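Long-range contact in uncharacterized protein (Wolinella succinogenes, PDB 3JYG), which is of unknown function but belongs to the 6-pyruvoyl tetrahydropterin synthase family and carries a zinc ion held by histidines: residues Thr92-Val104 and Arg117-Tyr129. Sequence-based numbering, arbitrary orientation.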
loop_
_atom_site.group_PDB
_atom_site.type_symbol
_atom_site.label_atom_id
_atom_site.label_comp_id
_atom_site.label_asym_id
_atom_site.label_seq_id
_atom_site.Cartn_x
_atom_site.Cartn_y
_atom_site.Cartn_z
ATOM N N THR A 92 10.932 -37.418 -7.194
ATOM C CA THR A 92 9.649 -38.044 -6.885
ATOM C C THR A 92 8.475 -37.474 -7.695
ATOM O O THR A 92 7.641 -38.219 -8.170
ATOM C CB THR A 92 9.360 -37.906 -5.398
ATOM O OG1 THR A 92 10.384 -38.616 -4.707
ATOM C CG2 THR A 92 7.985 -38.515 -5.013
ATOM N N LEU A 93 8.450 -36.150 -7.866
ATOM C CA LEU A 93 7.387 -35.457 -8.581
ATOM C C LEU A 93 7.631 -35.363 -10.048
ATOM O O LEU A 93 6.675 -35.299 -10.792
ATOM C CB LEU A 93 7.156 -34.048 -8.011
ATOM C CG LEU A 93 6.675 -33.946 -6.561
ATOM C CD1 LEU A 93 6.825 -32.483 -6.067
ATOM C CD2 LEU A 93 5.269 -34.412 -6.427
ATOM N N LEU A 94 8.898 -35.360 -10.468
ATOM C CA LEU A 94 9.266 -35.455 -11.901
ATOM C C LEU A 94 10.160 -36.678 -12.231
ATOM O O LEU A 94 11.299 -36.507 -12.680
ATOM C CB LEU A 94 9.950 -34.153 -12.385
ATOM C CG LEU A 94 9.128 -32.853 -12.383
ATOM C CD1 LEU A 94 9.276 -32.205 -10.978
ATOM C CD2 LEU A 94 9.577 -31.886 -13.513
ATOM N N PRO A 95 9.636 -37.914 -12.013
ATOM C CA PRO A 95 10.440 -39.132 -12.149
ATOM C C PRO A 95 11.056 -39.354 -13.535
ATOM O O PRO A 95 12.161 -39.908 -13.617
ATOM C CB PRO A 95 9.439 -40.252 -11.775
ATOM C CG PRO A 95 8.085 -39.703 -12.115
ATOM C CD PRO A 95 8.238 -38.246 -11.620
ATOM N N HIS A 96 10.400 -38.879 -14.603
ATOM C CA HIS A 96 10.924 -39.005 -15.958
ATOM C C HIS A 96 12.117 -38.117 -16.220
ATOM O O HIS A 96 12.721 -38.220 -17.278
ATOM C CB HIS A 96 9.831 -38.693 -17.002
ATOM C CG HIS A 96 8.697 -39.667 -16.990
ATOM N ND1 HIS A 96 7.699 -39.634 -16.037
ATOM C CD2 HIS A 96 8.414 -40.719 -17.796
ATOM C CE1 HIS A 96 6.838 -40.611 -16.267
ATOM N NE2 HIS A 96 7.246 -41.279 -17.335
ATOM N N PHE A 97 12.411 -37.209 -15.283
ATOM C CA PHE A 97 13.480 -36.224 -15.421
ATOM C C PHE A 97 14.319 -36.227 -14.134
ATOM O O PHE A 97 14.832 -35.189 -13.707
ATOM C CB PHE A 97 12.885 -34.814 -15.677
ATOM C CG PHE A 97 12.127 -34.701 -16.984
ATOM C CD1 PHE A 97 10.750 -34.939 -17.032
ATOM C CD2 PHE A 97 12.805 -34.402 -18.163
ATOM C CE1 PHE A 97 10.053 -34.880 -18.235
ATOM C CE2 PHE A 97 12.130 -34.318 -19.360
ATOM C CZ PHE A 97 10.743 -34.555 -19.408
ATOM N N ALA A 98 14.455 -37.394 -13.512
ATOM C CA ALA A 98 15.130 -37.485 -12.205
ATOM C C ALA A 98 16.610 -37.052 -12.279
ATOM O O ALA A 98 17.162 -36.557 -11.303
ATOM C CB ALA A 98 14.991 -38.906 -11.607
ATOM N N ASP A 99 17.220 -37.155 -13.465
ATOM C CA ASP A 99 18.620 -36.753 -13.617
ATOM C C ASP A 99 18.759 -35.252 -13.854
ATOM O O ASP A 99 19.872 -34.731 -13.913
ATOM C CB ASP A 99 19.324 -37.569 -14.725
ATOM C CG ASP A 99 18.899 -37.184 -16.150
ATOM O OD1 ASP A 99 18.093 -36.245 -16.378
ATOM O OD2 ASP A 99 19.396 -37.862 -17.073
ATOM N N LYS A 100 17.617 -34.570 -14.046
ATOM C CA LYS A 100 17.591 -33.118 -14.232
ATOM C C LYS A 100 18.446 -32.683 -15.417
ATOM O O LYS A 100 18.928 -31.543 -15.438
ATOM C CB LYS A 100 18.102 -32.373 -12.990
ATOM C CG LYS A 100 17.534 -32.825 -11.644
ATOM C CD LYS A 100 18.267 -32.040 -10.544
ATOM C CE LYS A 100 17.729 -32.426 -9.204
ATOM N NZ LYS A 100 18.377 -31.719 -8.053
ATOM N N SER A 101 18.665 -33.563 -16.396
ATOM C CA SER A 101 19.422 -33.126 -17.569
ATOM C C SER A 101 18.562 -32.583 -18.692
ATOM O O SER A 101 18.965 -31.624 -19.343
ATOM C CB SER A 101 20.316 -34.227 -18.149
ATOM O OG SER A 101 19.480 -35.264 -18.646
ATOM N N ALA A 102 17.426 -33.216 -18.961
ATOM C CA ALA A 102 16.640 -32.873 -20.156
ATOM C C ALA A 102 15.676 -31.737 -19.805
ATOM O O ALA A 102 14.455 -31.888 -19.909
ATOM C CB ALA A 102 15.874 -34.127 -20.688
ATOM N N LEU A 103 16.226 -30.608 -19.359
ATOM C CA LEU A 103 15.406 -29.430 -19.023
ATOM C C LEU A 103 15.828 -28.359 -19.969
ATOM O O LEU A 103 16.990 -28.286 -20.341
ATOM C CB LEU A 103 15.667 -28.937 -17.593
ATOM C CG LEU A 103 15.571 -29.943 -16.451
ATOM C CD1 LEU A 103 15.865 -29.190 -15.170
ATOM C CD2 LEU A 103 14.199 -30.558 -16.428
ATOM N N VAL A 104 14.885 -27.525 -20.374
ATOM C CA VAL A 104 15.182 -26.484 -21.328
ATOM C C VAL A 104 15.169 -25.153 -20.576
ATOM O O VAL A 104 14.106 -24.692 -20.161
ATOM C CB VAL A 104 14.136 -26.506 -22.480
ATOM C CG1 VAL A 104 14.556 -25.535 -23.607
ATOM C CG2 VAL A 104 13.902 -27.968 -22.991
ATOM N N ARG A 117 11.522 -36.041 -24.452
ATOM C CA ARG A 117 11.832 -37.249 -23.714
ATOM C C ARG A 117 10.604 -38.003 -23.144
ATOM O O ARG A 117 10.720 -39.175 -22.781
ATOM C CB ARG A 117 13.013 -37.039 -22.731
ATOM C CG ARG A 117 12.705 -36.749 -21.261
ATOM C CD ARG A 117 13.614 -37.574 -20.243
ATOM N NE ARG A 117 15.077 -37.370 -20.310
ATOM C CZ ARG A 117 15.908 -37.339 -19.253
ATOM N NH1 ARG A 117 15.457 -37.489 -18.014
ATOM N NH2 ARG A 117 17.215 -37.143 -19.432
ATOM N N ILE A 118 9.425 -37.354 -23.141
ATOM C CA ILE A 118 8.164 -37.990 -22.665
ATOM C C ILE A 118 7.090 -38.150 -23.744
ATOM O O ILE A 118 5.897 -38.343 -23.453
ATOM C CB ILE A 118 7.541 -37.248 -21.455
ATOM C CG1 ILE A 118 7.413 -35.742 -21.759
ATOM C CG2 ILE A 118 8.351 -37.549 -20.197
ATOM C CD1 ILE A 118 6.834 -34.935 -20.637
ATOM N N LYS A 119 7.525 -38.027 -24.988
ATOM C CA LYS A 119 6.705 -38.237 -26.160
ATOM C C LYS A 119 6.117 -39.644 -26.060
ATOM O O LYS A 119 6.810 -40.601 -25.674
ATOM C CB LYS A 119 7.620 -38.150 -27.355
ATOM C CG LYS A 119 7.070 -37.488 -28.572
ATOM C CD LYS A 119 8.020 -37.787 -29.753
ATOM C CE LYS A 119 8.603 -39.197 -29.632
ATOM N NZ LYS A 119 8.992 -39.803 -30.938
ATOM N N GLY A 120 4.845 -39.771 -26.366
ATOM C CA GLY A 120 4.168 -41.067 -26.202
ATOM C C GLY A 120 3.728 -41.458 -24.788
ATOM O O GLY A 120 3.135 -42.521 -24.612
ATOM N N GLU A 121 4.029 -40.641 -23.772
ATOM C CA GLU A 121 3.444 -40.825 -22.444
ATOM C C GLU A 121 1.961 -40.453 -22.501
ATOM O O GLU A 121 1.544 -39.707 -23.388
ATOM C CB GLU A 121 4.134 -39.948 -21.388
ATOM C CG GLU A 121 5.571 -40.293 -21.043
ATOM C CD GLU A 121 5.719 -41.589 -20.251
ATOM O OE1 GLU A 121 4.798 -41.965 -19.511
ATOM O OE2 GLU A 121 6.772 -42.241 -20.361
ATOM N N SER A 122 1.175 -40.965 -21.557
ATOM C CA SER A 122 -0.286 -40.708 -21.546
ATOM C C SER A 122 -0.624 -39.236 -21.416
ATOM O O SER A 122 0.202 -38.415 -20.972
ATOM C CB SER A 122 -0.962 -41.482 -20.421
ATOM O OG SER A 122 -0.534 -40.948 -19.193
ATOM N N SER A 123 -1.842 -38.892 -21.814
ATOM C CA SER A 123 -2.309 -37.506 -21.717
ATOM C C SER A 123 -2.148 -36.859 -20.339
ATOM O O SER A 123 -1.687 -35.716 -20.250
ATOM C CB SER A 123 -3.779 -37.413 -22.132
ATOM O OG SER A 123 -3.858 -37.714 -23.502
ATOM N N PRO A 124 -2.562 -37.574 -19.273
ATOM C CA PRO A 124 -2.412 -37.010 -17.930
ATOM C C PRO A 124 -0.966 -36.787 -17.544
ATOM O O PRO A 124 -0.672 -35.816 -16.805
ATOM C CB PRO A 124 -3.040 -38.071 -17.029
ATOM C CG PRO A 124 -4.079 -38.789 -17.967
ATOM C CD PRO A 124 -3.200 -38.918 -19.213
ATOM N N ILE A 125 -0.076 -37.625 -18.056
ATOM C CA ILE A 125 1.333 -37.508 -17.725
ATOM C C ILE A 125 1.901 -36.237 -18.382
ATOM O O ILE A 125 2.646 -35.475 -17.747
ATOM C CB ILE A 125 2.139 -38.810 -18.071
ATOM C CG1 ILE A 125 1.797 -39.955 -17.092
ATOM C CG2 ILE A 125 3.665 -38.524 -18.085
ATOM C CD1 ILE A 125 2.045 -39.673 -15.653
ATOM N N LEU A 126 1.498 -35.986 -19.618
ATOM C CA LEU A 126 1.812 -34.725 -20.292
ATOM C C LEU A 126 1.307 -33.467 -19.542
ATOM O O LEU A 126 2.026 -32.480 -19.448
ATOM C CB LEU A 126 1.307 -34.744 -21.726
ATOM C CG LEU A 126 2.048 -35.764 -22.590
ATOM C CD1 LEU A 126 1.526 -35.802 -24.044
ATOM C CD2 LEU A 126 3.552 -35.515 -22.590
ATOM N N GLU A 127 0.080 -33.513 -19.018
ATOM C CA GLU A 127 -0.514 -32.392 -18.299
ATOM C C GLU A 127 0.269 -32.164 -17.023
ATOM O O GLU A 127 0.418 -31.041 -16.578
ATOM C CB GLU A 127 -1.966 -32.724 -17.920
ATOM C CG GLU A 127 -2.850 -32.965 -19.137
ATOM C CD GLU A 127 -4.097 -33.760 -18.846
ATOM O OE1 GLU A 127 -4.400 -34.082 -17.641
ATOM O OE2 GLU A 127 -4.789 -34.035 -19.848
ATOM N N LEU A 128 0.752 -33.235 -16.418
ATOM C CA LEU A 128 1.565 -33.117 -15.226
ATOM C C LEU A 128 2.837 -32.351 -15.570
ATOM O O LEU A 128 3.173 -31.346 -14.892
ATOM C CB LEU A 128 1.886 -34.517 -14.673
ATOM C CG LEU A 128 3.034 -34.632 -13.688
ATOM C CD1 LEU A 128 2.782 -33.760 -12.466
ATOM C CD2 LEU A 128 3.196 -36.101 -13.241
ATOM N N TYR A 129 3.562 -32.803 -16.604
ATOM C CA TYR A 129 4.833 -32.111 -16.979
ATOM C C TYR A 129 4.685 -30.699 -17.574
ATOM O O TYR A 129 5.603 -29.848 -17.393
ATOM C CB TYR A 129 5.750 -33.010 -17.826
ATOM C CG TYR A 129 6.292 -34.172 -17.012
ATOM C CD1 TYR A 129 7.232 -33.959 -15.990
ATOM C CD2 TYR A 129 5.851 -35.482 -17.227
ATOM C CE1 TYR A 129 7.730 -35.007 -15.233
ATOM C CE2 TYR A 129 6.348 -36.555 -16.449
ATOM C CZ TYR A 129 7.305 -36.302 -15.469
ATOM O OH TYR A 129 7.811 -37.315 -14.676
HETATM O O HOH W 1 16.274 -38.938 -15.753
#
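Tyr129 projects from helix 123-131 and puts its hydroxyl against the imidazole of His96: OH and ND1 lie 2.7 Å apart, a hydrogen bond made at the imidazole edge, close to the ring plane, with either atom a possible donor. The Tyr129 torsion that sets CG anti to its carbonyl carbon (chi1 -68°) aims the ring into the turn of residues 94-97. There the edge of Phe97 meets one face of the tyrosine in a T-shaped pair, centroids 5.1 Å apart, while Leu94 CB packs at the ring edge, 3.7 Å from Tyr129 CE1. Ile118 CG2 fills the angle between the Phe97 ring and His96 CB.

The polar end belongs to Arg117. Its NH1 gives a nearly straight bond to the backbone O of His96 (2.9 Å, 167°), lying almost in the guanidinium plane, and also makes a weak bond to a water that accepts from Asp99 N. NH2 forms a salt bridge with OD2 of Asp99 at 3.3 Å, coming from the syn side of the carboxylate. Asp99 OD1 is gripped from one face by Ser101 N (2.7 Å) and Ser101 OG, which probably steadies the carboxylate where Arg117 meets it. Ala102 CB covers one guanidinium face.

Val113 of strand 110-113 touches Leu94, Phe97 and Tyr129. The aromatic cluster of His96, Phe97 and Tyr129, bordered by an Asx turn at Asp99, joins the helix to the loop leading into strand 103-105, outermost in this chain's mixed sheet.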